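Local atomic coordinates of motility protein B (Helicobacter pylori, PDB entry 3CYP), a protein that probably forms, together with MotA, the stator of the flagellar motor and fastens it to the cell wall, this periplasmic OmpA-like domain being the cell wall anchor. Residues I39-F44 with V109-S114; S57-A62 with F85-S90; A63-R68 with K105-E110. All blocks are in the same frame, centred on the assembly; numbering follows the deposited sequence.

How the interactions relate
The three contacts lie in one OmpA-like domain and meet around the end of strand 38-44. Interaction 1 zips that strand to strand 108-114, interaction 2 ties the start of helix 58-75 to the end of strand 83-87, and interaction 3 seats the next turns of the same helix against the start of strand 108-114. The centres of interactions 1 and 2 are about 12 Å apart, those of 1 and 3 about 9 Å, and those of 2 and 3 about 7 Å. Phe44 O lies 2.8 Å from Arg65 NH1, and Gly43 O lies 2.9 Å from Tyr88 N, both probable hydrogen bonds. Interactions 2 and 3 also touch the second subunit.

Interaction 1: I39-F44 with V109-S114; sequences INVRGF and VEIFFS
Asn40 and Arg42 pair with Phe112 and Glu110 through four backbone hydrogen bonds, among them Glu110 N to Arg42 O at 2.8 Å, so strands 39-44 and 109-114 run antiparallel as neighbours in the domain's sheet. On the face bearing Asn40, Arg42, Glu110 and Phe112, the guanidinium of Arg42 lies flat on the Phe112 ring, its plane only 7° from the ring's, one flat group matching another. Its CZ sits 3.6 Å from the centroid of the Phe112 ring, a cation-pi contact, and CD of Arg42 adds a CH-pi contact over the same face. The Arg42 chain is extended from CG to NE, which carries the flat head diagonally across to Phe112. The Asn40 amide suits its place by working both ways: OD1 accepts from Arg42 NE at 2.7 Å, in the plane of the amide carbonyl, while ND2 donates to Ser84 and Ser86 of the next strand. Nearer Gly43, the ring of Phe44 meets the Glu110 side chain, with Phe44 CE2 3.6 Å from Glu110 CD; the carboxylate itself is paired with Arg108.

Beta-branched Val and Ile, which suit a strand, make up the other face with Phe113; helix 58-75 lies over Val41 and Val109. Val41 CG1 presses on Val109 CG1 at 3.4 Å, tighter than usual van der Waals contact. Ile39 CD1 reaches the Phe113 ring at its CD1, also 3.4 Å away, and Ile39 CG2 touches Ile111 CG2.

The chemistry thus divides the faces: apolar contacts, aliphatic and aromatic, line one, whereas on the other a hydrogen bond and a stack fix the arginine head, whose positive charge the ring's electron-rich face probably stabilises.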
loop_
_atom_site.group_PDB
_atom_site.type_symbol
_atom_site.label_atom_id
_atom_site.label_comp_id
_atom_site.label_asym_id
_atom_site.label_seq_id
_atom_site.Cartn_x
_atom_site.Cartn_y
_atom_site.Cartn_z
ATOM N N ILE B 39 -8.249 2.396 -7.118
ATOM C CA ILE B 39 -8.706 1.156 -6.497
ATOM C C ILE B 39 -8.133 1.075 -5.085
ATOM O O ILE B 39 -6.924 1.239 -4.907
ATOM C CB ILE B 39 -8.154 -0.030 -7.310
ATOM C CG1 ILE B 39 -8.706 0.035 -8.747
ATOM C CG2 ILE B 39 -8.398 -1.385 -6.572
ATOM C CD1 ILE B 39 -10.096 -0.276 -8.848
ATOM N N ASN B 40 -8.983 0.779 -4.106
ATOM C CA ASN B 40 -8.584 0.586 -2.677
ATOM C C ASN B 40 -8.903 -0.856 -2.353
ATOM O O ASN B 40 -10.043 -1.293 -2.493
ATOM C CB ASN B 40 -9.351 1.572 -1.760
ATOM C CG ASN B 40 -9.032 1.438 -0.317
ATOM O OD1 ASN B 40 -9.941 1.222 0.508
ATOM N ND2 ASN B 40 -7.800 1.572 0.014
ATOM N N VAL B 41 -7.860 -1.589 -1.944
ATOM C CA VAL B 41 -7.945 -3.001 -1.643
ATOM C C VAL B 41 -8.103 -3.071 -0.125
ATOM O O VAL B 41 -7.188 -2.687 0.654
ATOM C CB VAL B 41 -6.652 -3.709 -2.059
ATOM C CG1 VAL B 41 -6.729 -5.190 -1.707
ATOM C CG2 VAL B 41 -6.362 -3.444 -3.541
ATOM N N ARG B 42 -9.302 -3.498 0.297
ATOM C CA ARG B 42 -9.708 -3.455 1.701
ATOM C C ARG B 42 -9.709 -4.847 2.308
ATOM O O ARG B 42 -10.401 -5.722 1.815
ATOM C CB ARG B 42 -11.130 -2.897 1.837
ATOM C CG ARG B 42 -11.209 -1.529 1.338
ATOM C CD ARG B 42 -12.511 -0.887 1.706
ATOM N NE ARG B 42 -12.482 0.477 1.211
ATOM C CZ ARG B 42 -13.462 1.348 1.367
ATOM N NH1 ARG B 42 -14.591 0.990 1.970
ATOM N NH2 ARG B 42 -13.311 2.566 0.854
ATOM N N GLY B 43 -9.037 -4.990 3.446
ATOM C CA GLY B 43 -8.962 -6.277 4.143
ATOM C C GLY B 43 -9.791 -6.316 5.417
ATOM O O GLY B 43 -9.928 -5.312 6.124
ATOM N N PHE B 44 -10.352 -7.504 5.690
ATOM C CA PHE B 44 -11.236 -7.721 6.828
ATOM C C PHE B 44 -10.982 -9.093 7.437
ATOM O O PHE B 44 -10.381 -9.984 6.806
ATOM C CB PHE B 44 -12.688 -7.669 6.438
ATOM C CG PHE B 44 -13.099 -6.444 5.633
ATOM C CD1 PHE B 44 -13.723 -5.371 6.269
ATOM C CD2 PHE B 44 -12.892 -6.385 4.259
ATOM C CE1 PHE B 44 -14.128 -4.262 5.553
ATOM C CE2 PHE B 44 -13.340 -5.283 3.521
ATOM C CZ PHE B 44 -13.945 -4.218 4.179
ATOM N N VAL B 109 -11.101 -9.897 1.347
ATOM C CA VAL B 109 -10.594 -8.625 0.804
ATOM C C VAL B 109 -11.631 -8.189 -0.218
ATOM O O VAL B 109 -12.121 -9.015 -0.993
ATOM C CB VAL B 109 -9.208 -8.773 0.207
ATOM C CG1 VAL B 109 -8.889 -7.563 -0.701
ATOM C CG2 VAL B 109 -8.187 -8.919 1.285
ATOM N N GLU B 110 -11.988 -6.889 -0.165
ATOM C CA GLU B 110 -12.955 -6.263 -1.088
ATOM C C GLU B 110 -12.246 -5.212 -1.918
ATOM O O GLU B 110 -11.342 -4.531 -1.409
ATOM C CB GLU B 110 -14.132 -5.608 -0.325
ATOM C CG GLU B 110 -14.910 -6.604 0.528
ATOM C CD GLU B 110 -16.029 -5.989 1.309
ATOM O OE1 GLU B 110 -16.737 -6.751 2.008
ATOM O OE2 GLU B 110 -16.190 -4.738 1.278
ATOM N N ILE B 111 -12.696 -5.060 -3.161
ATOM C CA ILE B 111 -12.155 -4.064 -4.100
ATOM C C ILE B 111 -13.127 -2.883 -4.148
ATOM O O ILE B 111 -14.310 -3.083 -4.434
ATOM C CB ILE B 111 -12.015 -4.628 -5.509
ATOM C CG1 ILE B 111 -10.929 -5.744 -5.541
ATOM C CG2 ILE B 111 -11.702 -3.498 -6.505
ATOM C CD1 ILE B 111 -9.490 -5.263 -5.247
ATOM N N PHE B 112 -12.632 -1.695 -3.795
ATOM C CA PHE B 112 -13.384 -0.453 -3.897
ATOM C C PHE B 112 -12.852 0.409 -5.017
ATOM O O PHE B 112 -11.634 0.612 -5.150
ATOM C CB PHE B 112 -13.384 0.263 -2.557
ATOM C CG PHE B 112 -14.503 -0.179 -1.666
ATOM C CD1 PHE B 112 -14.525 -1.472 -1.155
ATOM C CD2 PHE B 112 -15.586 0.667 -1.370
ATOM C CE1 PHE B 112 -15.580 -1.889 -0.305
ATOM C CE2 PHE B 112 -16.645 0.227 -0.539
ATOM C CZ PHE B 112 -16.639 -1.032 -0.031
ATOM N N PHE B 113 -13.766 0.941 -5.821
ATOM C CA PHE B 113 -13.414 1.851 -6.910
ATOM C C PHE B 113 -13.650 3.292 -6.436
ATOM O O PHE B 113 -14.674 3.585 -5.807
ATOM C CB PHE B 113 -14.336 1.605 -8.092
ATOM C CG PHE B 113 -14.247 0.204 -8.629
ATOM C CD1 PHE B 113 -13.387 -0.093 -9.631
ATOM C CD2 PHE B 113 -15.006 -0.807 -8.049
ATOM C CE1 PHE B 113 -13.280 -1.417 -10.104
ATOM C CE2 PHE B 113 -14.901 -2.142 -8.486
ATOM C CZ PHE B 113 -14.061 -2.432 -9.511
ATOM N N SER B 114 -12.709 4.158 -6.771
ATOM C CA SER B 114 -12.855 5.593 -6.537
ATOM C C SER B 114 -13.024 6.236 -7.927
ATOM O O SER B 114 -12.098 6.237 -8.733
ATOM C CB SER B 114 -11.623 6.148 -5.829
ATOM O OG SER B 114 -11.629 7.561 -5.822
#

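Interaction 2: S57-A62 with F85-S90; sequences SHYELA and FSSYGS
Tyr59 and Gly89 bring their backbones close, CA to CA 3.9 Å, where the first turn of helix 58-75 meets the residues at the end of strand 83-87. These are the second and third elements of the beta-alpha-beta unit formed by strand 38-44, this helix and strand 83-87. Gly89 has a positive phi of 54°, a conformation that favours glycine, and having no side chain it lets the Tyr59 ring lie against its backbone.

The bond that joins the segments runs from Ser87 to the helix backbone. Ser87 OG donates to Tyr59 O at 2.8 Å, arriving in the carbonyl plane on a lone pair, with a C=O...O angle of 118°. The hydroxyl stands opposite the backbone N about the first torsion (chi1 175°), beside the carbonyl carbon, and this sets it against the helix. It also touches the methyl of Ala62, with OG and CB 3.2 Å apart, and accepts a weak bond from Gly89 N. The single methyl of Ala62 is small enough to sit against both Ser87 OG and Gly89 N.

Tyr59 lays its ring beside the segment around Gly89: Gly89 CA makes an off-centre CH-pi contact, 4.3 Å from the centroid of the Tyr59 ring, and Ser87 OG lies at the ring's edge. His58 rests its CB 3.9 Å from Ser90 N, while its NE2 is hydrogen-bonded to Thr48 O. Asn81 of the second subunit packs against Tyr59 and Ser87.

Close approach here depends on small residues, and one serine hydroxyl, donating one bond and accepting a weak one, links the helix carbonyl to the Gly89 N-H.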
loop_
_atom_site.group_PDB
_atom_site.type_symbol
_atom_site.label_atom_id
_atom_site.label_comp_id
_atom_site.label_asym_id
_atom_site.label_seq_id
_atom_site.Cartn_x
_atom_site.Cartn_y
_atom_site.Cartn_z
ATOM N N SER B 57 -3.069 -8.642 16.109
ATOM C CA SER B 57 -4.376 -8.034 16.057
ATOM C C SER B 57 -5.063 -8.417 14.760
ATOM O O SER B 57 -4.423 -8.824 13.818
ATOM C CB SER B 57 -4.263 -6.518 16.129
ATOM O OG SER B 57 -3.670 -6.007 14.940
ATOM N N HIS B 58 -6.368 -8.237 14.729
ATOM C CA HIS B 58 -7.116 -8.460 13.509
ATOM C C HIS B 58 -6.719 -7.380 12.481
ATOM O O HIS B 58 -6.723 -7.637 11.257
ATOM C CB HIS B 58 -8.604 -8.439 13.782
ATOM C CG HIS B 58 -9.094 -9.621 14.569
ATOM N ND1 HIS B 58 -9.310 -9.569 15.929
ATOM C CD2 HIS B 58 -9.458 -10.863 14.177
ATOM C CE1 HIS B 58 -9.769 -10.739 16.345
ATOM N NE2 HIS B 58 -9.861 -11.545 15.309
ATOM N N TYR B 59 -6.379 -6.178 12.949
ATOM C CA TYR B 59 -5.901 -5.151 11.992
ATOM C C TYR B 59 -4.666 -5.620 11.248
ATOM O O TYR B 59 -4.547 -5.374 10.038
ATOM C CB TYR B 59 -5.629 -3.799 12.660
ATOM C CG TYR B 59 -6.847 -3.008 12.971
ATOM C CD1 TYR B 59 -7.273 -2.864 14.297
ATOM C CD2 TYR B 59 -7.619 -2.419 11.961
ATOM C CE1 TYR B 59 -8.407 -2.114 14.610
ATOM C CE2 TYR B 59 -8.761 -1.686 12.266
ATOM C CZ TYR B 59 -9.147 -1.549 13.598
ATOM O OH TYR B 59 -10.274 -0.815 13.882
ATOM N N GLU B 60 -3.731 -6.292 11.922
ATOM C CA GLU B 60 -2.506 -6.758 11.251
ATOM C C GLU B 60 -2.791 -7.863 10.246
ATOM O O GLU B 60 -2.208 -7.882 9.158
ATOM C CB GLU B 60 -1.441 -7.234 12.248
ATOM C CG GLU B 60 -0.940 -6.136 13.160
ATOM C CD GLU B 60 -0.254 -6.688 14.384
ATOM O OE1 GLU B 60 0.422 -7.718 14.233
ATOM O OE2 GLU B 60 -0.388 -6.098 15.480
ATOM N N LEU B 61 -3.662 -8.799 10.614
ATOM C CA LEU B 61 -4.048 -9.841 9.692
ATOM C C LEU B 61 -4.796 -9.265 8.480
ATOM O O LEU B 61 -4.490 -9.632 7.339
ATOM C CB LEU B 61 -4.920 -10.883 10.416
ATOM C CG LEU B 61 -5.621 -11.953 9.553
ATOM C CD1 LEU B 61 -4.657 -12.806 8.724
ATOM C CD2 LEU B 61 -6.545 -12.810 10.465
ATOM N N ALA B 62 -5.742 -8.362 8.741
ATOM C CA ALA B 62 -6.512 -7.738 7.625
ATOM C C ALA B 62 -5.582 -6.951 6.718
ATOM O O ALA B 62 -5.736 -6.928 5.490
ATOM C CB ALA B 62 -7.601 -6.848 8.111
ATOM N N PHE B 85 -4.068 0.191 -0.197
ATOM C CA PHE B 85 -4.690 -0.849 0.643
ATOM C C PHE B 85 -5.072 -0.313 2.003
ATOM O O PHE B 85 -4.445 0.653 2.513
ATOM C CB PHE B 85 -3.810 -2.088 0.766
ATOM C CG PHE B 85 -2.640 -1.944 1.728
ATOM C CD1 PHE B 85 -1.452 -1.319 1.318
ATOM C CD2 PHE B 85 -2.734 -2.413 3.041
ATOM C CE1 PHE B 85 -0.372 -1.210 2.191
ATOM C CE2 PHE B 85 -1.644 -2.280 3.914
ATOM C CZ PHE B 85 -0.476 -1.671 3.475
ATOM N N SER B 86 -6.101 -0.916 2.583
ATOM C CA SER B 86 -6.621 -0.449 3.842
ATOM C C SER B 86 -7.022 -1.616 4.680
ATOM O O SER B 86 -7.605 -2.571 4.189
ATOM C CB SER B 86 -7.782 0.504 3.652
ATOM O OG SER B 86 -7.416 1.660 2.920
ATOM N N SER B 87 -6.692 -1.545 5.956
ATOM C CA SER B 87 -7.127 -2.570 6.903
ATOM C C SER B 87 -8.334 -2.114 7.700
ATOM O O SER B 87 -8.297 -1.070 8.337
ATOM C CB SER B 87 -5.994 -2.946 7.850
ATOM O OG SER B 87 -6.561 -3.853 8.804
ATOM N N TYR B 88 -9.392 -2.935 7.703
ATOM C CA TYR B 88 -10.566 -2.715 8.509
ATOM C C TYR B 88 -10.665 -3.676 9.728
ATOM O O TYR B 88 -11.616 -3.583 10.472
ATOM C CB TYR B 88 -11.822 -2.784 7.620
ATOM C CG TYR B 88 -11.959 -1.547 6.781
ATOM C CD1 TYR B 88 -12.862 -0.570 7.123
ATOM C CD2 TYR B 88 -11.160 -1.330 5.684
ATOM C CE1 TYR B 88 -12.978 0.594 6.394
ATOM C CE2 TYR B 88 -11.258 -0.155 4.941
ATOM C CZ TYR B 88 -12.167 0.804 5.305
ATOM O OH TYR B 88 -12.328 1.969 4.564
ATOM N N GLY B 89 -9.699 -4.574 9.891
ATOM C CA GLY B 89 -9.694 -5.501 11.025
ATOM C C GLY B 89 -11.027 -6.241 11.059
ATOM O O GLY B 89 -11.568 -6.622 10.004
ATOM N N SER B 90 -11.604 -6.406 12.260
ATOM C CA SER B 90 -12.881 -7.120 12.407
ATOM C C SER B 90 -14.105 -6.231 12.251
ATOM O O SER B 90 -15.210 -6.675 12.450
ATOM C CB SER B 90 -12.900 -7.801 13.782
ATOM O OG SER B 90 -12.725 -6.787 14.779
#

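Interaction 3: A63-R68 with K105-E110; sequences ANRAYR and KNNRVE
Arg65 reaches from helix 58-75 to Asn107, just before strand 108-114, in the alpha/beta framework of the OmpA-like domain, where this helix packs on a mixed sheet. Arg65 NH1 donates to Asn107 OD1 at 3.0 Å, close to its own guanidinium plane, although the guanidinium and amide planes stand 72° apart. Closer to the helix backbone, Val109 CG2 rests 3.7 Å from Arg65 CB, so the aliphatic base of the arginine serves the packing while its head satisfies buried polar atoms. A long donor with several N-H groups fits this buried place: the Arg65 chain, extended from CG to NE, takes its head to Phe44 O through NH1 and to Ser12 O through NE.

The second shell holds the partners. Asn107 turns its ND2 to Asp46 OD2, leaving OD1 directed at Arg65. Next to it, Arg108, on the other face of the strand from Val109, packs on Phe44 through a cation-pi contact and donates from NH1 to Asn106 O. Its NE and NH2 both grip Glu110 OE1 from the same face of the carboxylate, in a side-on salt bridge whose NE to OE1 distance is 2.8 Å.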
loop_
_atom_site.group_PDB
_atom_site.type_symbol
_atom_site.label_atom_id
_atom_site.label_comp_id
_atom_site.label_asym_id
_atom_site.label_seq_id
_atom_site.Cartn_x
_atom_site.Cartn_y
_atom_site.Cartn_z
ATOM N N ALA B 63 -4.633 -6.261 7.331
ATOM C CA ALA B 63 -3.630 -5.517 6.529
ATOM C C ALA B 63 -2.801 -6.401 5.631
ATOM O O ALA B 63 -2.542 -6.061 4.447
ATOM C CB ALA B 63 -2.695 -4.733 7.446
ATOM N N ASN B 64 -2.334 -7.539 6.144
ATOM C CA ASN B 64 -1.512 -8.429 5.321
ATOM C C ASN B 64 -2.357 -9.038 4.215
ATOM O O ASN B 64 -1.894 -9.187 3.090
ATOM C CB ASN B 64 -0.776 -9.520 6.128
ATOM C CG ASN B 64 0.553 -9.901 5.502
ATOM O OD1 ASN B 64 0.961 -11.065 5.528
ATOM N ND2 ASN B 64 1.237 -8.929 4.930
ATOM N N ARG B 65 -3.612 -9.369 4.509
ATOM C CA ARG B 65 -4.531 -9.833 3.437
ATOM C C ARG B 65 -4.646 -8.825 2.293
ATOM O O ARG B 65 -4.464 -9.161 1.126
ATOM C CB ARG B 65 -5.893 -10.154 3.968
ATOM C CG ARG B 65 -5.905 -11.441 4.804
ATOM C CD ARG B 65 -7.229 -11.648 5.470
ATOM N NE ARG B 65 -7.325 -12.977 6.098
ATOM C CZ ARG B 65 -8.235 -13.324 7.006
ATOM N NH1 ARG B 65 -9.150 -12.466 7.413
ATOM N NH2 ARG B 65 -8.242 -14.580 7.503
ATOM N N ALA B 66 -4.942 -7.583 2.659
ATOM C CA ALA B 66 -5.140 -6.526 1.662
ATOM C C ALA B 66 -3.844 -6.239 0.937
ATOM O O ALA B 66 -3.819 -6.119 -0.294
ATOM C CB ALA B 66 -5.686 -5.296 2.315
ATOM N N TYR B 67 -2.748 -6.098 1.688
ATOM C CA TYR B 67 -1.440 -5.834 1.092
ATOM C C TYR B 67 -1.047 -6.928 0.076
ATOM O O TYR B 67 -0.616 -6.655 -1.033
ATOM C CB TYR B 67 -0.403 -5.697 2.210
ATOM C CG TYR B 67 1.027 -5.669 1.713
ATOM C CD1 TYR B 67 1.466 -4.650 0.878
ATOM C CD2 TYR B 67 1.920 -6.689 2.020
ATOM C CE1 TYR B 67 2.776 -4.628 0.370
ATOM C CE2 TYR B 67 3.246 -6.663 1.538
ATOM C CZ TYR B 67 3.658 -5.613 0.730
ATOM O OH TYR B 67 4.961 -5.530 0.235
ATOM N N ARG B 68 -1.224 -8.189 0.469
ATOM C CA ARG B 68 -0.858 -9.307 -0.377
ATOM C C ARG B 68 -1.678 -9.329 -1.656
ATOM O O ARG B 68 -1.138 -9.558 -2.717
ATOM C CB ARG B 68 -1.001 -10.636 0.382
ATOM C CG ARG B 68 0.159 -10.798 1.381
ATOM C CD ARG B 68 0.076 -12.010 2.253
ATOM N NE ARG B 68 -0.422 -13.210 1.584
ATOM C CZ ARG B 68 0.310 -14.081 0.887
ATOM N NH1 ARG B 68 1.611 -13.905 0.686
ATOM N NH2 ARG B 68 -0.273 -15.136 0.362
ATOM N N LYS B 105 -17.152 -16.055 6.368
ATOM C CA LYS B 105 -17.461 -15.099 5.285
ATOM C C LYS B 105 -16.782 -13.740 5.496
ATOM O O LYS B 105 -16.520 -13.004 4.528
ATOM C CB LYS B 105 -18.976 -14.867 5.198
ATOM C CG LYS B 105 -19.811 -16.038 4.660
ATOM C CD LYS B 105 -19.857 -16.059 3.137
ATOM C CE LYS B 105 -18.725 -16.883 2.569
ATOM N NZ LYS B 105 -18.166 -16.408 1.307
ATOM N N ASN B 106 -16.538 -13.386 6.753
ATOM C CA ASN B 106 -15.957 -12.068 7.085
ATOM C C ASN B 106 -14.462 -11.966 6.837
ATOM O O ASN B 106 -13.895 -10.886 6.910
ATOM C CB ASN B 106 -16.301 -11.672 8.535
ATOM C CG ASN B 106 -17.797 -11.384 8.731
ATOM O OD1 ASN B 106 -18.460 -10.872 7.834
ATOM N ND2 ASN B 106 -18.356 -11.768 9.901
ATOM N N ASN B 107 -13.808 -13.084 6.563
ATOM C CA ASN B 107 -12.393 -13.124 6.287
ATOM C C ASN B 107 -12.212 -12.944 4.788
ATOM O O ASN B 107 -12.250 -13.903 4.009
ATOM C CB ASN B 107 -11.812 -14.457 6.766
ATOM C CG ASN B 107 -11.898 -14.586 8.237
ATOM O OD1 ASN B 107 -11.318 -13.780 8.960
ATOM N ND2 ASN B 107 -12.720 -15.529 8.718
ATOM N N ARG B 108 -12.024 -11.693 4.378
ATOM C CA ARG B 108 -12.057 -11.379 2.945
ATOM C C ARG B 108 -11.361 -10.072 2.631
ATOM O O ARG B 108 -11.067 -9.280 3.506
ATOM C CB ARG B 108 -13.502 -11.364 2.406
ATOM C CG ARG B 108 -14.303 -10.060 2.478
ATOM C CD ARG B 108 -15.007 -9.855 3.736
ATOM N NE ARG B 108 -15.723 -8.575 3.832
ATOM C CZ ARG B 108 -16.005 -8.013 4.992
ATOM N NH1 ARG B 108 -15.670 -8.613 6.114
ATOM N NH2 ARG B 108 -16.574 -6.829 5.048
ATOM N N VAL B 109 -11.101 -9.897 1.347
ATOM C CA VAL B 109 -10.594 -8.625 0.804
ATOM C C VAL B 109 -11.631 -8.189 -0.218
ATOM O O VAL B 109 -12.121 -9.015 -0.993
ATOM C CB VAL B 109 -9.208 -8.773 0.207
ATOM C CG1 VAL B 109 -8.889 -7.563 -0.701
ATOM C CG2 VAL B 109 -8.187 -8.919 1.285
ATOM N N GLU B 110 -11.988 -6.889 -0.165
ATOM C CA GLU B 110 -12.955 -6.263 -1.088
ATOM C C GLU B 110 -12.246 -5.212 -1.918
ATOM O O GLU B 110 -11.342 -4.531 -1.409
ATOM C CB GLU B 110 -14.132 -5.608 -0.325
ATOM C CG GLU B 110 -14.910 -6.604 0.528
ATOM C CD GLU B 110 -16.029 -5.989 1.309
ATOM O OE1 GLU B 110 -16.737 -6.751 2.008
ATOM O OE2 GLU B 110 -16.190 -4.738 1.278
#